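Local coordinates for DNA mismatch repair protein MutS (Thermus aquaticus, PDB 1EWQ) that takes part in DNA mismatch repair, binding mismatched DNA and carrying a weak ATPase activity, at residues A248-L260 / L616-A628. Sequence-based numbering, arbitrary orientation.
Sequences AFMRLPEATLRAL and LPLFDGIYTRIGA. With EDO (1,2-ethanediol), chain G.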
loop_
_atom_site.group_PDB
_atom_site.type_symbol
_atom_site.label_atom_id
_atom_site.label_comp_id
_atom_site.label_asym_id
_atom_site.label_seq_id
_atom_site.Cartn_x
_atom_site.Cartn_y
_atom_site.Cartn_z
ATOM N N ALA C 248 -14.460 -35.277 -5.244
ATOM C CA ALA C 248 -14.650 -35.713 -6.619
ATOM C C ALA C 248 -13.707 -35.004 -7.590
ATOM O O ALA C 248 -13.746 -35.249 -8.789
ATOM C CB ALA C 248 -16.106 -35.490 -7.039
ATOM N N PHE C 249 -12.865 -34.120 -7.066
ATOM C CA PHE C 249 -11.919 -33.391 -7.897
ATOM C C PHE C 249 -10.511 -33.513 -7.334
ATOM O O PHE C 249 -10.300 -34.082 -6.267
ATOM C CB PHE C 249 -12.298 -31.904 -7.963
ATOM C CG PHE C 249 -13.704 -31.656 -8.412
ATOM C CD1 PHE C 249 -14.730 -31.502 -7.478
ATOM C CD2 PHE C 249 -14.010 -31.585 -9.768
ATOM C CE1 PHE C 249 -16.044 -31.280 -7.893
ATOM C CE2 PHE C 249 -15.314 -31.365 -10.190
ATOM C CZ PHE C 249 -16.337 -31.211 -9.250
HETATM N N MSE C 250 -9.540 -32.981 -8.059
HETATM C CA MSE C 250 -8.168 -33.022 -7.579
HETATM C C MSE C 250 -8.033 -32.100 -6.374
HETATM O O MSE C 250 -8.491 -30.955 -6.394
HETATM C CB MSE C 250 -7.193 -32.558 -8.654
HETATM C CG MSE C 250 -5.752 -32.547 -8.171
HETATM SE SE MSE C 250 -4.582 -31.517 -9.303
HETATM C CE MSE C 250 -4.246 -32.806 -10.656
ATOM N N ARG C 251 -7.396 -32.604 -5.327
ATOM C CA ARG C 251 -7.170 -31.823 -4.120
ATOM C C ARG C 251 -6.008 -30.845 -4.353
ATOM O O ARG C 251 -4.939 -31.242 -4.833
ATOM C CB ARG C 251 -6.809 -32.751 -2.959
ATOM C CG ARG C 251 -7.865 -33.790 -2.599
ATOM C CD ARG C 251 -9.005 -33.135 -1.852
ATOM N NE ARG C 251 -9.945 -34.106 -1.302
ATOM C CZ ARG C 251 -10.859 -33.817 -0.376
ATOM N NH1 ARG C 251 -10.963 -32.583 0.113
ATOM N NH2 ARG C 251 -11.667 -34.771 0.062
ATOM N N LEU C 252 -6.224 -29.577 -4.003
ATOM C CA LEU C 252 -5.200 -28.538 -4.125
ATOM C C LEU C 252 -5.122 -27.718 -2.830
ATOM O O LEU C 252 -5.675 -26.623 -2.738
ATOM C CB LEU C 252 -5.504 -27.606 -5.299
ATOM C CG LEU C 252 -5.397 -28.190 -6.710
ATOM C CD1 LEU C 252 -5.863 -27.145 -7.717
ATOM C CD2 LEU C 252 -3.971 -28.614 -6.998
ATOM N N PRO C 253 -4.442 -28.254 -1.808
ATOM C CA PRO C 253 -4.306 -27.552 -0.528
ATOM C C PRO C 253 -3.790 -26.130 -0.727
ATOM O O PRO C 253 -3.180 -25.820 -1.751
ATOM C CB PRO C 253 -3.299 -28.415 0.235
ATOM C CG PRO C 253 -3.589 -29.784 -0.265
ATOM C CD PRO C 253 -3.776 -29.567 -1.761
ATOM N N GLU C 254 -4.038 -25.269 0.255
ATOM C CA GLU C 254 -3.565 -23.895 0.189
ATOM C C GLU C 254 -2.044 -23.852 0.012
ATOM O O GLU C 254 -1.523 -23.068 -0.780
ATOM C CB GLU C 254 -3.939 -23.133 1.465
ATOM C CG GLU C 254 -3.473 -21.674 1.454
ATOM C CD GLU C 254 -3.845 -20.925 2.728
ATOM O OE1 GLU C 254 -4.943 -21.187 3.280
ATOM O OE2 GLU C 254 -3.043 -20.064 3.160
ATOM N N ALA C 255 -1.335 -24.693 0.756
ATOM C CA ALA C 255 0.124 -24.722 0.672
ATOM C C ALA C 255 0.580 -24.948 -0.766
ATOM O O ALA C 255 1.532 -24.328 -1.235
ATOM C CB ALA C 255 0.674 -25.821 1.576
ATOM N N THR C 256 -0.121 -25.839 -1.456
ATOM C CA THR C 256 0.182 -26.174 -2.842
ATOM C C THR C 256 -0.132 -25.022 -3.792
ATOM O O THR C 256 0.695 -24.652 -4.626
ATOM C CB THR C 256 -0.622 -27.408 -3.285
ATOM O OG1 THR C 256 -0.163 -28.554 -2.563
ATOM C CG2 THR C 256 -0.478 -27.640 -4.781
ATOM N N LEU C 257 -1.337 -24.474 -3.677
ATOM C CA LEU C 257 -1.736 -23.360 -4.528
ATOM C C LEU C 257 -0.743 -22.219 -4.369
ATOM O O LEU C 257 -0.420 -21.550 -5.348
ATOM C CB LEU C 257 -3.150 -22.885 -4.180
ATOM C CG LEU C 257 -4.281 -23.820 -4.621
ATOM C CD1 LEU C 257 -5.603 -23.290 -4.137
ATOM C CD2 LEU C 257 -4.278 -23.944 -6.136
ATOM N N ARG C 258 -0.253 -22.016 -3.146
ATOM C CA ARG C 258 0.722 -20.960 -2.861
ATOM C C ARG C 258 2.115 -21.307 -3.382
ATOM O O ARG C 258 2.770 -20.468 -4.008
ATOM C CB ARG C 258 0.825 -20.689 -1.351
ATOM C CG ARG C 258 -0.318 -19.878 -0.739
ATOM C CD ARG C 258 -0.109 -19.671 0.767
ATOM N NE ARG C 258 -1.089 -18.761 1.358
ATOM C CZ ARG C 258 -1.161 -17.456 1.090
ATOM N NH1 ARG C 258 -0.309 -16.902 0.236
ATOM N NH2 ARG C 258 -2.079 -16.698 1.677
ATOM N N ALA C 259 2.573 -22.529 -3.114
ATOM C CA ALA C 259 3.899 -22.942 -3.556
ATOM C C ALA C 259 4.005 -23.013 -5.072
ATOM O O ALA C 259 5.074 -22.794 -5.628
ATOM C CB ALA C 259 4.283 -24.298 -2.935
ATOM N N LEU C 260 2.897 -23.318 -5.736
ATOM C CA LEU C 260 2.866 -23.413 -7.195
ATOM C C LEU C 260 2.465 -22.091 -7.851
ATOM O O LEU C 260 2.426 -21.985 -9.079
ATOM C CB LEU C 260 1.883 -24.504 -7.624
ATOM C CG LEU C 260 2.380 -25.910 -7.977
ATOM C CD1 LEU C 260 3.736 -26.218 -7.329
ATOM C CD2 LEU C 260 1.307 -26.905 -7.577
ATOM N N LEU C 616 0.535 -38.879 -18.792
ATOM C CA LEU C 616 0.258 -38.598 -17.392
ATOM C C LEU C 616 -0.858 -39.391 -16.746
ATOM O O LEU C 616 -1.836 -39.760 -17.395
ATOM C CB LEU C 616 -0.077 -37.113 -17.232
ATOM C CG LEU C 616 0.974 -36.109 -17.707
ATOM C CD1 LEU C 616 0.318 -34.755 -17.912
ATOM C CD2 LEU C 616 2.113 -36.029 -16.696
ATOM N N PRO C 617 -0.710 -39.686 -15.446
ATOM C CA PRO C 617 -1.753 -40.427 -14.735
ATOM C C PRO C 617 -2.746 -39.386 -14.194
ATOM O O PRO C 617 -2.496 -38.176 -14.278
ATOM C CB PRO C 617 -0.980 -41.132 -13.622
ATOM C CG PRO C 617 0.097 -40.151 -13.298
ATOM C CD PRO C 617 0.541 -39.638 -14.662
ATOM N N LEU C 618 -3.872 -39.838 -13.663
ATOM C CA LEU C 618 -4.834 -38.901 -13.114
ATOM C C LEU C 618 -4.615 -38.844 -11.605
ATOM O O LEU C 618 -5.036 -39.739 -10.871
ATOM C CB LEU C 618 -6.247 -39.351 -13.451
ATOM C CG LEU C 618 -6.534 -39.307 -14.950
ATOM C CD1 LEU C 618 -7.786 -40.104 -15.299
ATOM C CD2 LEU C 618 -6.660 -37.851 -15.360
ATOM N N PHE C 619 -3.917 -37.805 -11.149
ATOM C CA PHE C 619 -3.631 -37.647 -9.728
ATOM C C PHE C 619 -4.879 -37.202 -8.959
ATOM O O PHE C 619 -5.709 -36.464 -9.484
ATOM C CB PHE C 619 -2.505 -36.620 -9.520
ATOM C CG PHE C 619 -1.211 -36.991 -10.200
ATOM C CD1 PHE C 619 -0.835 -36.380 -11.390
ATOM C CD2 PHE C 619 -0.368 -37.946 -9.649
ATOM C CE1 PHE C 619 0.372 -36.718 -12.017
ATOM C CE2 PHE C 619 0.836 -38.285 -10.274
ATOM C CZ PHE C 619 1.203 -37.669 -11.455
ATOM N N ASP C 620 -5.006 -37.658 -7.714
ATOM C CA ASP C 620 -6.155 -37.282 -6.896
ATOM C C ASP C 620 -5.853 -36.002 -6.118
ATOM O O ASP C 620 -6.743 -35.388 -5.531
ATOM C CB ASP C 620 -6.546 -38.430 -5.953
ATOM C CG ASP C 620 -5.522 -38.689 -4.871
ATOM O OD1 ASP C 620 -4.392 -38.162 -4.948
ATOM O OD2 ASP C 620 -5.852 -39.444 -3.932
ATOM N N GLY C 621 -4.589 -35.587 -6.156
ATOM C CA GLY C 621 -4.176 -34.378 -5.461
ATOM C C GLY C 621 -2.686 -34.117 -5.570
ATOM O O GLY C 621 -1.897 -35.035 -5.807
ATOM N N ILE C 622 -2.297 -32.858 -5.433
ATOM C CA ILE C 622 -0.884 -32.496 -5.481
ATOM C C ILE C 622 -0.539 -31.913 -4.121
ATOM O O ILE C 622 -1.157 -30.939 -3.686
ATOM C CB ILE C 622 -0.607 -31.454 -6.560
ATOM C CG1 ILE C 622 -0.919 -32.039 -7.940
ATOM C CG2 ILE C 622 0.838 -30.996 -6.470
ATOM C CD1 ILE C 622 -0.918 -31.011 -9.058
ATOM N N TYR C 623 0.437 -32.520 -3.449
ATOM C CA TYR C 623 0.848 -32.074 -2.120
ATOM C C TYR C 623 2.306 -31.646 -2.084
ATOM O O TYR C 623 3.204 -32.445 -2.337
ATOM C CB TYR C 623 0.614 -33.189 -1.095
ATOM C CG TYR C 623 -0.800 -33.720 -1.110
ATOM C CD1 TYR C 623 -1.107 -34.946 -1.714
ATOM C CD2 TYR C 623 -1.844 -32.981 -0.552
ATOM C CE1 TYR C 623 -2.427 -35.426 -1.763
ATOM C CE2 TYR C 623 -3.164 -33.446 -0.599
ATOM C CZ TYR C 623 -3.449 -34.667 -1.204
ATOM O OH TYR C 623 -4.761 -35.102 -1.251
ATOM N N THR C 624 2.532 -30.380 -1.749
ATOM C CA THR C 624 3.873 -29.831 -1.698
ATOM C C THR C 624 4.353 -29.475 -0.294
ATOM O O THR C 624 3.560 -29.205 0.615
ATOM C CB THR C 624 3.975 -28.548 -2.560
ATOM O OG1 THR C 624 3.141 -27.524 -2.000
ATOM C CG2 THR C 624 3.530 -28.824 -3.993
ATOM N N ARG C 625 5.674 -29.477 -0.154
ATOM C CA ARG C 625 6.379 -29.110 1.066
ATOM C C ARG C 625 7.646 -28.475 0.470
ATOM O O ARG C 625 8.721 -29.075 0.474
ATOM C CB ARG C 625 6.717 -30.359 1.896
ATOM C CG ARG C 625 7.061 -30.099 3.377
ATOM C CD ARG C 625 8.202 -29.103 3.571
ATOM N NE ARG C 625 7.764 -27.717 3.401
ATOM C CZ ARG C 625 8.579 -26.703 3.103
ATOM N NH1 ARG C 625 9.879 -26.908 2.932
ATOM N NH2 ARG C 625 8.092 -25.474 2.986
ATOM N N ILE C 626 7.486 -27.265 -0.071
ATOM C CA ILE C 626 8.571 -26.536 -0.740
ATOM C C ILE C 626 8.814 -25.132 -0.203
ATOM O O ILE C 626 7.871 -24.402 0.095
ATOM C CB ILE C 626 8.278 -26.394 -2.261
ATOM C CG1 ILE C 626 8.078 -27.766 -2.900
ATOM C CG2 ILE C 626 9.428 -25.676 -2.954
ATOM C CD1 ILE C 626 7.463 -27.702 -4.302
ATOM N N GLY C 627 10.088 -24.755 -0.117
ATOM C CA GLY C 627 10.465 -23.432 0.363
ATOM C C GLY C 627 10.033 -23.115 1.785
ATOM O O GLY C 627 10.056 -23.977 2.657
ATOM N N ALA C 628 9.665 -21.858 2.017
ATOM C CA ALA C 628 9.191 -21.403 3.325
ATOM C C ALA C 628 10.126 -21.758 4.481
ATOM O O ALA C 628 11.359 -21.741 4.270
ATOM C CB ALA C 628 7.787 -21.965 3.587
HETATM C C1 EDO G . -8.184 -29.594 -1.542
HETATM O O1 EDO G . -7.890 -30.227 -0.274
HETATM C C2 EDO G . -8.815 -28.247 -1.319
HETATM O O2 EDO G . -8.177 -27.294 -2.149
HETATM O O HOH W 1 -9.405 -36.136 -4.894
HETATM O O HOH W 2 0.666 -29.233 0.031
#
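R251 and G621 form a single beta bridge, an example of how a segment distant in sequence can latch onto an edge strand at one point, before helix 254-259 crosses it at 74°. R251 N gives a straight hydrogen bond to D620 O (2.9 Å, 170°), and I622 N returns one to R251 O (3.2 Å). Past the bridge, where the helix begins behind P253, a side chain takes over from the backbone. With its hydroxyl anti to the carbonyl carbon (chi1 -67°), T256 turns OG1 to the strand and donates to I622 O at 2.8 Å from above the carbonyl plane, while T624 N makes a weak bond to the same hydroxyl. Water 2 donates to T256 OG1 and accepts from T624 N, closing a small polar cluster. A valine in place of T256 would probably leave I622 O without this donor and deprive the water and T624 N of one acceptor. Among apolar contacts, the selenium of selenomethionine M250 lies 3.7 Å from I622 CD1, the two side chains crossing at a slant, L260 CD2 approaches I622 CG2, and P253 CG meets the Y623 ring at CD2 (3.7 Å). Carbon also meets hydroxyl oxygen, R251 CB against Y623 OH and A259 CB against T624 OG1. Strand 621-625 is outermost in the P-loop ATPase sheet, pairing with strand 657-662, so the contact fastens helix 254-259 and the loop before it to the edge of the MutS nucleotide-binding domain.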